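Local atomic coordinates of ethyl acetate hydrolase (Pseudomonas veronii, PDB entry 5EFZ), a protein that hydrolyses ethyl acetate to ethanol and acetate, a step in the bacterial degradation of short-chain methyl ketones such as 2-butanone. Residues M226-E231 with S330-L335; A173-A178 with S303-F308; E189-A194 with A220-L225; W67-S72 with K255-P260. All blocks are in the same frame, centred on the assembly; numbering follows the deposited sequence.

Contact 1 of 4, residues M226-E231 with S330-L335; sequences MGWSPE and SIDGHL. With ACT (acetate ion), chain O.
L335 and G227 tie the loop carrying the probable catalytic histidine of this alpha/beta-hydrolase fold to the C-terminal end of helix 213-227. L335 N donates to G227 O over 2.7 Å, nearly in line with the carbonyl bond (C=O...N 166°). The same residue sets its CB over one face of the W228 indole, a CH-pi contact 3.4 Å from the centroid of the six-membered ring.

At the other end of the interface S229, the N-cap of helix 230-234, is used twice: its OG donates to I331 O at 2.6 Å, in the carbonyl plane, and accepts from F232 N. With OG set between the backbone N and the carbonyl carbon (chi1 75°), both partners can be met. The turn S330-G333 is braced by an ST turn, D332 N to S330 OG at 3.0 Å. The carboxylate of D332 is satisfied by T340 and by a salt bridge to R237, but its buried carbonyl has no hydrogen-bond donor; D332 O receives a weak CA-H...O contact from W228 CA, 3.2 Å away. G333 CA points a hydrogen at W228 O, and a CB on G333 would clash with that oxygen.

H334, next to L335 in this loop, stands beside S151, its ND1 hydrogen-bonded to D305, while H334 NE2 donates to acetate O at 2.7 Å, with 161° at the hydrogen.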
loop_
_atom_site.group_PDB
_atom_site.type_symbol
_atom_site.label_atom_id
_atom_site.label_comp_id
_atom_site.label_asym_id
_atom_site.label_seq_id
_atom_site.Cartn_x
_atom_site.Cartn_y
_atom_site.Cartn_z
ATOM N N MET A 226 -4.167 -1.077 2.130
ATOM C CA MET A 226 -2.929 -1.558 2.777
ATOM C C MET A 226 -3.143 -2.719 3.756
ATOM O O MET A 226 -2.190 -3.375 4.125
ATOM C CB MET A 226 -2.240 -0.410 3.564
ATOM C CG MET A 226 -1.688 0.703 2.654
ATOM S SD MET A 226 -0.352 0.151 1.604
ATOM C CE MET A 226 0.889 -0.373 2.785
ATOM N N GLY A 227 -4.373 -2.969 4.152
ATOM C CA GLY A 227 -4.622 -3.859 5.282
ATOM C C GLY A 227 -4.788 -5.319 4.925
ATOM O O GLY A 227 -4.752 -6.184 5.806
ATOM N N TRP A 228 -4.986 -5.601 3.635
ATOM C CA TRP A 228 -5.217 -7.000 3.209
ATOM C C TRP A 228 -4.059 -7.395 2.315
ATOM O O TRP A 228 -2.904 -7.331 2.749
ATOM C CB TRP A 228 -6.582 -7.141 2.521
ATOM C CG TRP A 228 -7.749 -6.656 3.405
ATOM C CD1 TRP A 228 -8.376 -5.431 3.360
ATOM C CD2 TRP A 228 -8.374 -7.392 4.463
ATOM N NE1 TRP A 228 -9.385 -5.378 4.314
ATOM C CE2 TRP A 228 -9.383 -6.563 5.014
ATOM C CE3 TRP A 228 -8.194 -8.691 4.981
ATOM C CZ2 TRP A 228 -10.210 -6.985 6.071
ATOM C CZ3 TRP A 228 -9.007 -9.106 6.049
ATOM C CH2 TRP A 228 -10.027 -8.257 6.563
ATOM N N SER A 229 -4.315 -7.816 1.076
ATOM C CA SER A 229 -3.235 -7.958 0.106
ATOM C C SER A 229 -3.827 -7.970 -1.296
ATOM O O SER A 229 -5.027 -8.173 -1.463
ATOM C CB SER A 229 -2.408 -9.251 0.329
ATOM O OG SER A 229 -3.152 -10.369 -0.128
ATOM N N PRO A 230 -2.994 -7.702 -2.317
ATOM C CA PRO A 230 -3.522 -7.855 -3.675
ATOM C C PRO A 230 -4.053 -9.286 -3.932
ATOM O O PRO A 230 -5.054 -9.464 -4.629
ATOM C CB PRO A 230 -2.309 -7.545 -4.557
ATOM C CG PRO A 230 -1.521 -6.525 -3.703
ATOM C CD PRO A 230 -1.671 -7.044 -2.286
ATOM N N GLU A 231 -3.393 -10.291 -3.368
ATOM C CA GLU A 231 -3.841 -11.675 -3.545
ATOM C C GLU A 231 -5.194 -11.951 -2.889
ATOM O O GLU A 231 -5.997 -12.731 -3.415
ATOM C CB GLU A 231 -2.823 -12.661 -2.959
ATOM C CG GLU A 231 -1.715 -13.058 -3.896
ATOM C CD GLU A 231 -2.235 -13.705 -5.163
ATOM O OE1 GLU A 231 -2.405 -14.949 -5.215
ATOM O OE2 GLU A 231 -2.482 -12.956 -6.122
ATOM N N SER A 330 -0.798 -16.416 5.373
ATOM C CA SER A 330 -2.149 -15.970 5.082
ATOM C C SER A 330 -2.152 -14.871 4.034
ATOM O O SER A 330 -1.511 -13.833 4.227
ATOM C CB SER A 330 -2.832 -15.437 6.362
ATOM O OG SER A 330 -4.110 -14.924 6.010
ATOM N N ILE A 331 -2.894 -15.075 2.951
ATOM C CA ILE A 331 -3.016 -14.007 1.956
ATOM C C ILE A 331 -3.930 -12.889 2.465
ATOM O O ILE A 331 -4.092 -11.865 1.781
ATOM C CB ILE A 331 -3.541 -14.537 0.602
ATOM C CG1 ILE A 331 -4.958 -15.095 0.758
ATOM C CG2 ILE A 331 -2.566 -15.602 0.007
ATOM C CD1 ILE A 331 -5.625 -15.399 -0.544
ATOM N N ASP A 332 -4.541 -13.060 3.649
ATOM C CA ASP A 332 -5.410 -11.993 4.172
ATOM C C ASP A 332 -4.554 -10.833 4.678
ATOM O O ASP A 332 -5.059 -9.745 4.916
ATOM C CB ASP A 332 -6.333 -12.475 5.310
ATOM C CG ASP A 332 -7.467 -13.373 4.814
ATOM O OD1 ASP A 332 -7.349 -13.981 3.722
ATOM O OD2 ASP A 332 -8.480 -13.507 5.527
ATOM N N GLY A 333 -3.256 -11.050 4.825
ATOM C CA GLY A 333 -2.381 -9.928 5.159
ATOM C C GLY A 333 -2.662 -9.406 6.559
ATOM O O GLY A 333 -3.158 -10.122 7.449
ATOM N N HIS A 334 -2.397 -8.112 6.743
ATOM C CA HIS A 334 -2.439 -7.579 8.094
ATOM C C HIS A 334 -3.766 -7.815 8.817
ATOM O O HIS A 334 -3.807 -8.227 10.009
ATOM C CB HIS A 334 -2.139 -6.082 8.047
ATOM C CG HIS A 334 -1.901 -5.510 9.406
ATOM N ND1 HIS A 334 -0.714 -5.703 10.090
ATOM C CD2 HIS A 334 -2.706 -4.782 10.225
ATOM C CE1 HIS A 334 -0.788 -5.082 11.266
ATOM N NE2 HIS A 334 -1.986 -4.518 11.374
ATOM N N LEU A 335 -4.873 -7.554 8.121
ATOM C CA LEU A 335 -6.173 -7.622 8.797
ATOM C C LEU A 335 -6.701 -9.053 8.903
ATOM O O LEU A 335 -7.816 -9.269 9.393
ATOM C CB LEU A 335 -7.200 -6.722 8.098
ATOM C CG LEU A 335 -6.872 -5.241 8.301
ATOM C CD1 LEU A 335 -7.836 -4.344 7.506
ATOM C CD2 LEU A 335 -6.869 -4.890 9.804
HETATM C C ACT O . -3.361 -2.690 14.226
HETATM O O ACT O . -2.627 -2.680 13.197
HETATM O OXT ACT O . -2.813 -2.403 15.343
HETATM C CH3 ACT O . -4.802 -3.055 14.115
#

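Contact 2 of 4, residues A173-A178 with S303-F308; sequences AIAGTA and SHDQFF
F308 lays one face of its ring over the backbone of G176, whose CA stands 3.8 Å from the ring centroid and 11° off the normal, a CH-pi contact over the centre of the ring. Two oxygens approach the same ring obliquely: A175 O comes within 3.3 Å of F308 CD2, and T177 OG1 within 3.3 Å of F308 CE1. The methyl of T177 adds to the packing, its CG2 facing F308 CD1. F308 carries CG anti to its carbonyl carbon (chi1 -80°), which swings the ring across to the chain leaving strand 170-174. T177 N, buried here, has no hydrogen-bond partner.

D305, the inferred acidic member of the catalytic triad, lies three residues earlier in the same loop. Its OD1 gathers two backbone donors, F307 N closing an Asx turn and F308 N completing an Asx motif: F307 N, at 2.9 Å, arrives on the anti side near the carboxylate plane, whereas F308 N, also 2.9 Å from D305 OD1, comes from above that plane. This grip should fix the rotation of the carboxylate and keep OD2 turned to H334; A175 CB packs 3.8 Å from D305 OD2. Replacing F308 by an alanine would probably uncover G176 and the T177 side chain and open a gap next to S151, which the ring also touches.

The contact joins loops that follow two neighbouring parallel strands of the central sheet, 170-174 and 296-300. Helix 310-317 packs against T177, and D184 of helix 182-196 against F308.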
loop_
_atom_site.group_PDB
_atom_site.type_symbol
_atom_site.label_atom_id
_atom_site.label_comp_id
_atom_site.label_asym_id
_atom_site.label_seq_id
_atom_site.Cartn_x
_atom_site.Cartn_y
_atom_site.Cartn_z
ATOM N N ALA A 173 4.935 -12.102 19.352
ATOM C CA ALA A 173 4.727 -10.832 18.644
ATOM C C ALA A 173 4.176 -11.105 17.272
ATOM O O ALA A 173 4.920 -11.523 16.371
ATOM C CB ALA A 173 6.017 -10.040 18.549
ATOM N N ILE A 174 2.864 -10.925 17.126
ATOM C CA ILE A 174 2.187 -11.217 15.861
ATOM C C ILE A 174 2.031 -9.954 15.018
ATOM O O ILE A 174 1.482 -8.955 15.498
ATOM C CB ILE A 174 0.808 -11.808 16.096
ATOM C CG1 ILE A 174 0.873 -13.026 17.059
ATOM C CG2 ILE A 174 0.186 -12.209 14.765
ATOM C CD1 ILE A 174 -0.486 -13.347 17.682
ATOM N N ALA A 175 2.538 -9.998 13.782
ATOM C CA ALA A 175 2.331 -8.934 12.821
ATOM C C ALA A 175 2.660 -7.538 13.395
ATOM O O ALA A 175 1.869 -6.596 13.292
ATOM C CB ALA A 175 0.886 -8.998 12.307
ATOM N N GLY A 176 3.855 -7.392 13.949
ATOM C CA GLY A 176 4.278 -6.080 14.413
ATOM C C GLY A 176 5.774 -6.060 14.682
ATOM O O GLY A 176 6.428 -7.116 14.740
ATOM N N THR A 177 6.337 -4.861 14.844
ATOM C CA THR A 177 7.787 -4.741 15.049
ATOM C C THR A 177 8.125 -4.068 16.371
ATOM O O THR A 177 7.269 -3.431 17.028
ATOM C CB THR A 177 8.447 -3.925 13.921
ATOM O OG1 THR A 177 7.749 -2.687 13.804
ATOM C CG2 THR A 177 8.364 -4.654 12.567
ATOM N N ALA A 178 9.385 -4.194 16.752
ATOM C CA ALA A 178 9.877 -3.632 17.986
ATOM C C ALA A 178 10.302 -2.170 17.810
ATOM O O ALA A 178 10.302 -1.416 18.768
ATOM C CB ALA A 178 11.059 -4.478 18.516
ATOM N N SER A 303 2.357 -13.534 6.375
ATOM C CA SER A 303 3.118 -13.618 5.130
ATOM C C SER A 303 2.843 -12.476 4.145
ATOM O O SER A 303 3.789 -11.934 3.527
ATOM C CB SER A 303 2.860 -14.987 4.443
ATOM O OG SER A 303 1.480 -15.151 4.122
ATOM N N HIS A 304 1.572 -12.085 3.997
ATOM C CA HIS A 304 1.204 -11.102 2.978
ATOM C C HIS A 304 0.882 -9.723 3.593
ATOM O O HIS A 304 0.259 -8.880 2.954
ATOM C CB HIS A 304 0.006 -11.620 2.136
ATOM C CG HIS A 304 0.361 -12.739 1.209
ATOM N ND1 HIS A 304 0.808 -13.979 1.652
ATOM C CD2 HIS A 304 0.389 -12.812 -0.145
ATOM C CE1 HIS A 304 1.049 -14.753 0.622
ATOM N NE2 HIS A 304 0.795 -14.070 -0.494
ATOM N N ASP A 305 1.325 -9.499 4.828
ATOM C CA ASP A 305 1.212 -8.169 5.467
ATOM C C ASP A 305 1.972 -7.129 4.633
ATOM O O ASP A 305 3.168 -7.274 4.378
ATOM C CB ASP A 305 1.755 -8.245 6.919
ATOM C CG ASP A 305 1.399 -7.028 7.769
ATOM O OD1 ASP A 305 1.401 -5.885 7.248
ATOM O OD2 ASP A 305 1.094 -7.237 8.976
ATOM N N GLN A 306 1.275 -6.078 4.199
ATOM C CA GLN A 306 1.857 -5.037 3.372
ATOM C C GLN A 306 2.716 -4.026 4.108
ATOM O O GLN A 306 3.431 -3.266 3.445
ATOM C CB GLN A 306 0.740 -4.297 2.644
ATOM C CG GLN A 306 -0.160 -5.222 1.842
ATOM C CD GLN A 306 0.589 -5.981 0.775
ATOM O OE1 GLN A 306 1.310 -5.383 -0.025
ATOM N NE2 GLN A 306 0.421 -7.313 0.749
ATOM N N PHE A 307 2.621 -3.934 5.431
ATOM C CA PHE A 307 3.385 -2.870 6.088
ATOM C C PHE A 307 4.175 -3.293 7.316
ATOM O O PHE A 307 5.119 -2.592 7.693
ATOM C CB PHE A 307 2.473 -1.652 6.410
ATOM C CG PHE A 307 1.308 -1.951 7.275
ATOM C CD1 PHE A 307 1.387 -1.752 8.646
ATOM C CD2 PHE A 307 0.107 -2.358 6.728
ATOM C CE1 PHE A 307 0.306 -2.006 9.462
ATOM C CE2 PHE A 307 -0.981 -2.614 7.531
ATOM C CZ PHE A 307 -0.882 -2.431 8.910
ATOM N N PHE A 308 3.846 -4.436 7.921
ATOM C CA PHE A 308 4.763 -5.039 8.886
ATOM C C PHE A 308 5.283 -6.301 8.185
ATOM O O PHE A 308 4.703 -7.360 8.343
ATOM C CB PHE A 308 4.063 -5.386 10.209
ATOM C CG PHE A 308 3.861 -4.226 11.144
ATOM C CD1 PHE A 308 4.955 -3.507 11.623
ATOM C CD2 PHE A 308 2.592 -3.902 11.600
ATOM C CE1 PHE A 308 4.771 -2.443 12.518
ATOM C CE2 PHE A 308 2.394 -2.848 12.509
ATOM C CZ PHE A 308 3.484 -2.125 12.970
#

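Contact 3 of 4, residues E189-A194 with A220-L225; sequences EILIEA and AKLWTL
The indole of W223 is flanked by L191, which brings CD1 obliquely to the ring, 3.6 Å from W223 NE1, and sets CD2 of L191 3.6 Å from W223 CD1. The ring of F258 stacks with this indole, while H219 and F187 meet it edge-to-face. L191 and the indole cross at about a right angle, and L191 CD2 also reaches back to L222 CB at 3.6 Å as the two leucines slide past each other in opposite directions.

L222 fills the rest of the interface. Its CG is anti to the carbonyl carbon (chi1 -71°), and its CD1 settles against one helical turn of its partner, 3.8 Å from I190 CG2 and 3.7 Å from A194 CB. This is buried packing of apolar side chains, apart from the indole NE1 that L191 approaches.

The segments run nearly antiparallel, at 154° and with axes 9.9 Å apart at closest approach. They pair helices 182-196 and 213-227 of the helical region inserted between sheet strands 170-174 and 296-300. Helices 246-258 and 263-274 cover the W223 and L191 side, and across the dimer interface L222 meets L222 of the second subunit, with K221 bridged to E189 and E193 of that subunit.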
loop_
_atom_site.group_PDB
_atom_site.type_symbol
_atom_site.label_atom_id
_atom_site.label_comp_id
_atom_site.label_asym_id
_atom_site.label_seq_id
_atom_site.Cartn_x
_atom_site.Cartn_y
_atom_site.Cartn_z
ATOM N N GLU A 189 0.916 8.346 8.927
ATOM C CA GLU A 189 0.748 9.783 8.651
ATOM C C GLU A 189 -0.365 10.020 7.631
ATOM O O GLU A 189 -1.199 10.930 7.782
ATOM C CB GLU A 189 2.045 10.407 8.152
ATOM C CG GLU A 189 1.871 11.875 7.731
ATOM C CD GLU A 189 3.197 12.594 7.573
ATOM O OE1 GLU A 189 3.522 13.060 6.449
ATOM O OE2 GLU A 189 3.899 12.716 8.587
ATOM N N ILE A 190 -0.378 9.219 6.582
ATOM C CA ILE A 190 -1.404 9.364 5.549
ATOM C C ILE A 190 -2.767 9.024 6.121
ATOM O O ILE A 190 -3.758 9.675 5.801
ATOM C CB ILE A 190 -1.068 8.463 4.322
ATOM C CG1 ILE A 190 0.176 9.083 3.626
ATOM C CG2 ILE A 190 -2.304 8.342 3.357
ATOM C CD1 ILE A 190 0.830 8.169 2.534
ATOM N N LEU A 191 -2.817 8.001 6.977
ATOM C CA LEU A 191 -4.080 7.651 7.675
ATOM C C LEU A 191 -4.581 8.783 8.553
ATOM O O LEU A 191 -5.795 9.025 8.654
ATOM C CB LEU A 191 -3.903 6.419 8.543
ATOM C CG LEU A 191 -3.840 5.048 7.881
ATOM C CD1 LEU A 191 -3.485 4.012 8.984
ATOM C CD2 LEU A 191 -5.186 4.704 7.192
ATOM N N ILE A 192 -3.652 9.408 9.264
ATOM C CA ILE A 192 -3.999 10.555 10.120
ATOM C C ILE A 192 -4.547 11.702 9.270
ATOM O O ILE A 192 -5.572 12.323 9.609
ATOM C CB ILE A 192 -2.778 11.040 10.927
ATOM C CG1 ILE A 192 -2.444 10.005 12.037
ATOM C CG2 ILE A 192 -3.025 12.441 11.537
ATOM C CD1 ILE A 192 -1.027 10.192 12.692
ATOM N N GLU A 193 -3.878 11.988 8.162
ATOM C CA GLU A 193 -4.306 13.137 7.356
ATOM C C GLU A 193 -5.672 12.895 6.714
ATOM O O GLU A 193 -6.403 13.846 6.436
ATOM C CB GLU A 193 -3.239 13.476 6.315
ATOM C CG GLU A 193 -2.018 14.100 7.009
ATOM C CD GLU A 193 -0.820 14.329 6.117
ATOM O OE1 GLU A 193 -0.795 13.811 4.972
ATOM O OE2 GLU A 193 0.118 15.029 6.591
ATOM N N ALA A 194 -6.022 11.638 6.473
ATOM C CA ALA A 194 -7.349 11.343 5.926
ATOM C C ALA A 194 -8.433 11.914 6.855
ATOM O O ALA A 194 -9.467 12.432 6.419
ATOM C CB ALA A 194 -7.528 9.846 5.768
ATOM N N ALA A 220 -10.929 4.472 6.144
ATOM C CA ALA A 220 -11.309 3.087 5.835
ATOM C C ALA A 220 -10.807 2.647 4.458
ATOM O O ALA A 220 -10.382 1.502 4.290
ATOM C CB ALA A 220 -12.828 2.911 5.914
ATOM N N LYS A 221 -10.888 3.523 3.462
ATOM C CA LYS A 221 -10.409 3.143 2.126
ATOM C C LYS A 221 -8.905 2.886 2.136
ATOM O O LYS A 221 -8.410 1.954 1.486
ATOM C CB LYS A 221 -10.731 4.220 1.097
ATOM C CG LYS A 221 -12.165 4.245 0.634
ATOM C CD LYS A 221 -12.219 5.150 -0.606
ATOM C CE LYS A 221 -13.588 5.349 -1.166
ATOM N NZ LYS A 221 -13.517 6.283 -2.351
ATOM N N LEU A 222 -8.166 3.714 2.872
ATOM C CA LEU A 222 -6.715 3.510 2.967
ATOM C C LEU A 222 -6.393 2.200 3.657
ATOM O O LEU A 222 -5.441 1.513 3.280
ATOM C CB LEU A 222 -6.061 4.665 3.710
ATOM C CG LEU A 222 -6.045 5.962 2.924
ATOM C CD1 LEU A 222 -5.887 7.184 3.869
ATOM C CD2 LEU A 222 -4.892 5.933 1.906
ATOM N N TRP A 223 -7.167 1.851 4.678
ATOM C CA TRP A 223 -7.026 0.559 5.335
ATOM C C TRP A 223 -7.348 -0.600 4.393
ATOM O O TRP A 223 -6.758 -1.665 4.492
ATOM C CB TRP A 223 -7.927 0.480 6.575
ATOM C CG TRP A 223 -7.219 0.971 7.786
ATOM C CD1 TRP A 223 -7.427 2.166 8.450
ATOM C CD2 TRP A 223 -6.167 0.295 8.488
ATOM N NE1 TRP A 223 -6.571 2.249 9.539
ATOM C CE2 TRP A 223 -5.797 1.118 9.590
ATOM C CE3 TRP A 223 -5.526 -0.945 8.316
ATOM C CZ2 TRP A 223 -4.775 0.755 10.492
ATOM C CZ3 TRP A 223 -4.504 -1.306 9.223
ATOM C CH2 TRP A 223 -4.165 -0.463 10.304
ATOM N N THR A 224 -8.278 -0.397 3.472
ATOM C CA THR A 224 -8.593 -1.452 2.520
ATOM C C THR A 224 -7.411 -1.675 1.563
ATOM O O THR A 224 -7.101 -2.815 1.171
ATOM C CB THR A 224 -9.848 -1.109 1.694
ATOM O OG1 THR A 224 -10.916 -0.708 2.584
ATOM C CG2 THR A 224 -10.295 -2.341 0.857
ATOM N N LEU A 225 -6.796 -0.575 1.160
ATOM C CA LEU A 225 -5.660 -0.587 0.252
ATOM C C LEU A 225 -4.444 -1.330 0.852
ATOM O O LEU A 225 -3.770 -2.096 0.155
ATOM C CB LEU A 225 -5.250 0.855 -0.096
ATOM C CG LEU A 225 -3.992 0.986 -0.952
ATOM C CD1 LEU A 225 -4.247 0.446 -2.371
ATOM C CD2 LEU A 225 -3.537 2.410 -1.028
#

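Contact 4 of 4, residues W67-S72 with K255-P260; sequences WYSGTS and KRYFAP. With ACT (acetate ion), chain O.
Y257 holds CG anti to the backbone N (chi1 174°), which sends its phenol out from helix 246-258 toward the turn, and S69 keeps OG between its backbone N and carbonyl carbon (chi1 78°), which points OG back at the phenol. Y257 OH lies 2.7 Å from S69 OG, a probable hydrogen bond, though its proton has another acceptor within reach; the serine oxygen lies near the plane of the phenol at its edge. S69 OG also approaches Y68 O, although at 2.5 Å that bond is doubtfully short. A water extends the network, accepting from W67 NE1 at 2.9 Å and lying 2.8 Å from Y257 OH.

F258 packs alongside: its CE1 is 4.0 Å from S69 CB and 4.1 Å from Y68 CE2, and the side chains of Y68 and F258 cross at about a right angle. One face of the F258 ring is covered by Y257 CD1.

The segment 67-72 is built on a type II beta turn from W67 to G70, in which S69 takes a positive phi. A phenylalanine in place of Y257 would probably leave S69 OG and the water without the hydroxyl that joins them.

The turn also presents Y68 N, which donates to acetate OXT at 2.8 Å. M152 N binds the same acetate beside S151, consistent with an oxyanion hole. The polar network of W67, S69 and Y257 thus ties the cap helix to a turn whose amide could stabilise a developing negative charge during ester hydrolysis.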
loop_
_atom_site.group_PDB
_atom_site.type_symbol
_atom_site.label_atom_id
_atom_site.label_comp_id
_atom_site.label_asym_id
_atom_site.label_seq_id
_atom_site.Cartn_x
_atom_site.Cartn_y
_atom_site.Cartn_z
ATOM N N TRP A 67 -5.046 -3.747 19.923
ATOM C CA TRP A 67 -4.393 -3.180 18.762
ATOM C C TRP A 67 -5.063 -1.878 18.344
ATOM O O TRP A 67 -5.985 -1.391 19.006
ATOM C CB TRP A 67 -4.395 -4.185 17.595
ATOM C CG TRP A 67 -5.745 -4.761 17.240
ATOM C CD1 TRP A 67 -6.916 -4.073 16.999
ATOM C CD2 TRP A 67 -6.046 -6.153 17.033
ATOM N NE1 TRP A 67 -7.932 -4.961 16.678
ATOM C CE2 TRP A 67 -7.426 -6.240 16.699
ATOM C CE3 TRP A 67 -5.288 -7.330 17.110
ATOM C CZ2 TRP A 67 -8.053 -7.467 16.431
ATOM C CZ3 TRP A 67 -5.914 -8.551 16.857
ATOM C CH2 TRP A 67 -7.282 -8.609 16.519
ATOM N N TYR A 68 -4.573 -1.313 17.247
ATOM C CA TYR A 68 -5.082 -0.034 16.753
ATOM C C TYR A 68 -6.579 -0.112 16.440
ATOM O O TYR A 68 -6.975 -0.980 15.692
ATOM C CB TYR A 68 -4.322 0.389 15.489
ATOM C CG TYR A 68 -4.931 1.644 14.865
ATOM C CD1 TYR A 68 -4.594 2.916 15.335
ATOM C CD2 TYR A 68 -5.842 1.548 13.806
ATOM C CE1 TYR A 68 -5.162 4.072 14.770
ATOM C CE2 TYR A 68 -6.419 2.709 13.231
ATOM C CZ TYR A 68 -6.065 3.948 13.722
ATOM O OH TYR A 68 -6.640 5.059 13.160
ATOM N N SER A 69 -7.375 0.821 17.000
ATOM C CA SER A 69 -8.827 0.925 16.798
ATOM C C SER A 69 -9.608 -0.196 17.500
ATOM O O SER A 69 -10.833 -0.224 17.462
ATOM C CB SER A 69 -9.212 0.977 15.294
ATOM O OG SER A 69 -9.160 -0.312 14.694
ATOM N N GLY A 70 -8.896 -1.073 18.193
ATOM C CA GLY A 70 -9.503 -2.267 18.746
ATOM C C GLY A 70 -9.795 -2.174 20.234
ATOM O O GLY A 70 -9.373 -1.233 20.938
ATOM N N THR A 71 -10.557 -3.146 20.717
ATOM C CA THR A 71 -10.853 -3.243 22.131
ATOM C C THR A 71 -10.663 -4.678 22.581
ATOM O O THR A 71 -10.375 -5.580 21.778
ATOM C CB THR A 71 -12.299 -2.822 22.482
ATOM O OG1 THR A 71 -13.208 -3.796 21.935
ATOM C CG2 THR A 71 -12.642 -1.381 21.945
ATOM N N SER A 72 -10.815 -4.884 23.877
ATOM C CA SER A 72 -10.679 -6.225 24.433
ATOM C C SER A 72 -11.702 -7.199 23.817
ATOM O O SER A 72 -11.452 -8.403 23.760
ATOM C CB SER A 72 -10.832 -6.184 25.970
ATOM O OG SER A 72 -11.912 -5.337 26.362
ATOM N N LYS A 255 -15.779 0.512 5.704
ATOM C CA LYS A 255 -16.354 1.782 6.137
ATOM C C LYS A 255 -17.198 1.602 7.405
ATOM O O LYS A 255 -17.157 2.413 8.320
ATOM C CB LYS A 255 -17.203 2.401 5.029
ATOM C CG LYS A 255 -16.367 2.931 3.859
ATOM C CD LYS A 255 -17.217 3.641 2.803
ATOM C CE LYS A 255 -16.339 4.163 1.667
ATOM N NZ LYS A 255 -17.186 4.814 0.639
ATOM N N ARG A 256 -17.963 0.520 7.438
ATOM C CA ARG A 256 -18.847 0.257 8.576
ATOM C C ARG A 256 -18.046 0.058 9.868
ATOM O O ARG A 256 -18.483 0.487 10.940
ATOM C CB ARG A 256 -19.727 -0.965 8.274
ATOM C CG ARG A 256 -20.689 -1.356 9.379
ATOM C CD ARG A 256 -21.655 -2.480 8.938
ATOM N NE ARG A 256 -22.562 -2.002 7.891
ATOM C CZ ARG A 256 -23.016 -2.731 6.870
ATOM N NH1 ARG A 256 -22.689 -4.015 6.748
ATOM N NH2 ARG A 256 -23.827 -2.178 5.978
ATOM N N TYR A 257 -16.869 -0.550 9.760
ATOM C CA TYR A 257 -16.007 -0.805 10.927
ATOM C C TYR A 257 -15.579 0.519 11.579
ATOM O O TYR A 257 -15.660 0.676 12.801
ATOM C CB TYR A 257 -14.763 -1.632 10.520
ATOM C CG TYR A 257 -13.761 -1.802 11.662
ATOM C CD1 TYR A 257 -12.618 -1.042 11.716
ATOM C CD2 TYR A 257 -13.997 -2.719 12.682
ATOM C CE1 TYR A 257 -11.722 -1.158 12.791
ATOM C CE2 TYR A 257 -13.106 -2.851 13.752
ATOM C CZ TYR A 257 -11.976 -2.070 13.780
ATOM O OH TYR A 257 -11.080 -2.191 14.822
ATOM N N PHE A 258 -15.127 1.464 10.769
ATOM C CA PHE A 258 -14.607 2.724 11.302
ATOM C C PHE A 258 -15.686 3.770 11.559
ATOM O O PHE A 258 -15.442 4.700 12.313
ATOM C CB PHE A 258 -13.549 3.331 10.363
ATOM C CG PHE A 258 -12.220 2.610 10.411
ATOM C CD1 PHE A 258 -11.401 2.734 11.532
ATOM C CD2 PHE A 258 -11.809 1.786 9.366
ATOM C CE1 PHE A 258 -10.168 2.054 11.601
ATOM C CE2 PHE A 258 -10.567 1.111 9.415
ATOM C CZ PHE A 258 -9.773 1.233 10.552
ATOM N N ALA A 259 -16.849 3.639 10.925
ATOM C CA ALA A 259 -17.891 4.686 11.006
ATOM C C ALA A 259 -18.255 5.173 12.428
ATOM O O ALA A 259 -18.471 6.365 12.621
ATOM C CB ALA A 259 -19.192 4.209 10.298
ATOM N N PRO A 260 -18.388 4.263 13.406
ATOM C CA PRO A 260 -18.864 4.795 14.696
ATOM C C PRO A 260 -17.747 5.241 15.638
ATOM O O PRO A 260 -18.048 5.563 16.806
ATOM C CB PRO A 260 -19.603 3.598 15.303
ATOM C CG PRO A 260 -18.754 2.425 14.839
ATOM C CD PRO A 260 -18.320 2.781 13.423
HETATM C C ACT O . -3.361 -2.690 14.226
HETATM O O ACT O . -2.627 -2.680 13.197
HETATM O OXT ACT O . -2.813 -2.403 15.343
HETATM C CH3 ACT O . -4.802 -3.055 14.115
HETATM O O HOH W 1 -10.824 -4.560 16.265
#

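The four contacts lie around one active site, their centres 11 to 19 Å apart. Contacts 1 and 2 are nearest and touch through H334 and D305, which with S151 form the probable triad. Contact 4 adds the turn after strand 61-65, and contacts 1 and 4 both reach the bound acetate. Contact 3 lies in the helical insertion, sharing helix 213-227 with contact 1. Along the chain it is nested within the loops closed by contacts 2 and 4, while contacts 1, 2 and 4 cross one another. W223 of contact 3 touches residues of all three others, so the cap helices, which also meet the second subunit, pack directly against the catalytic loops.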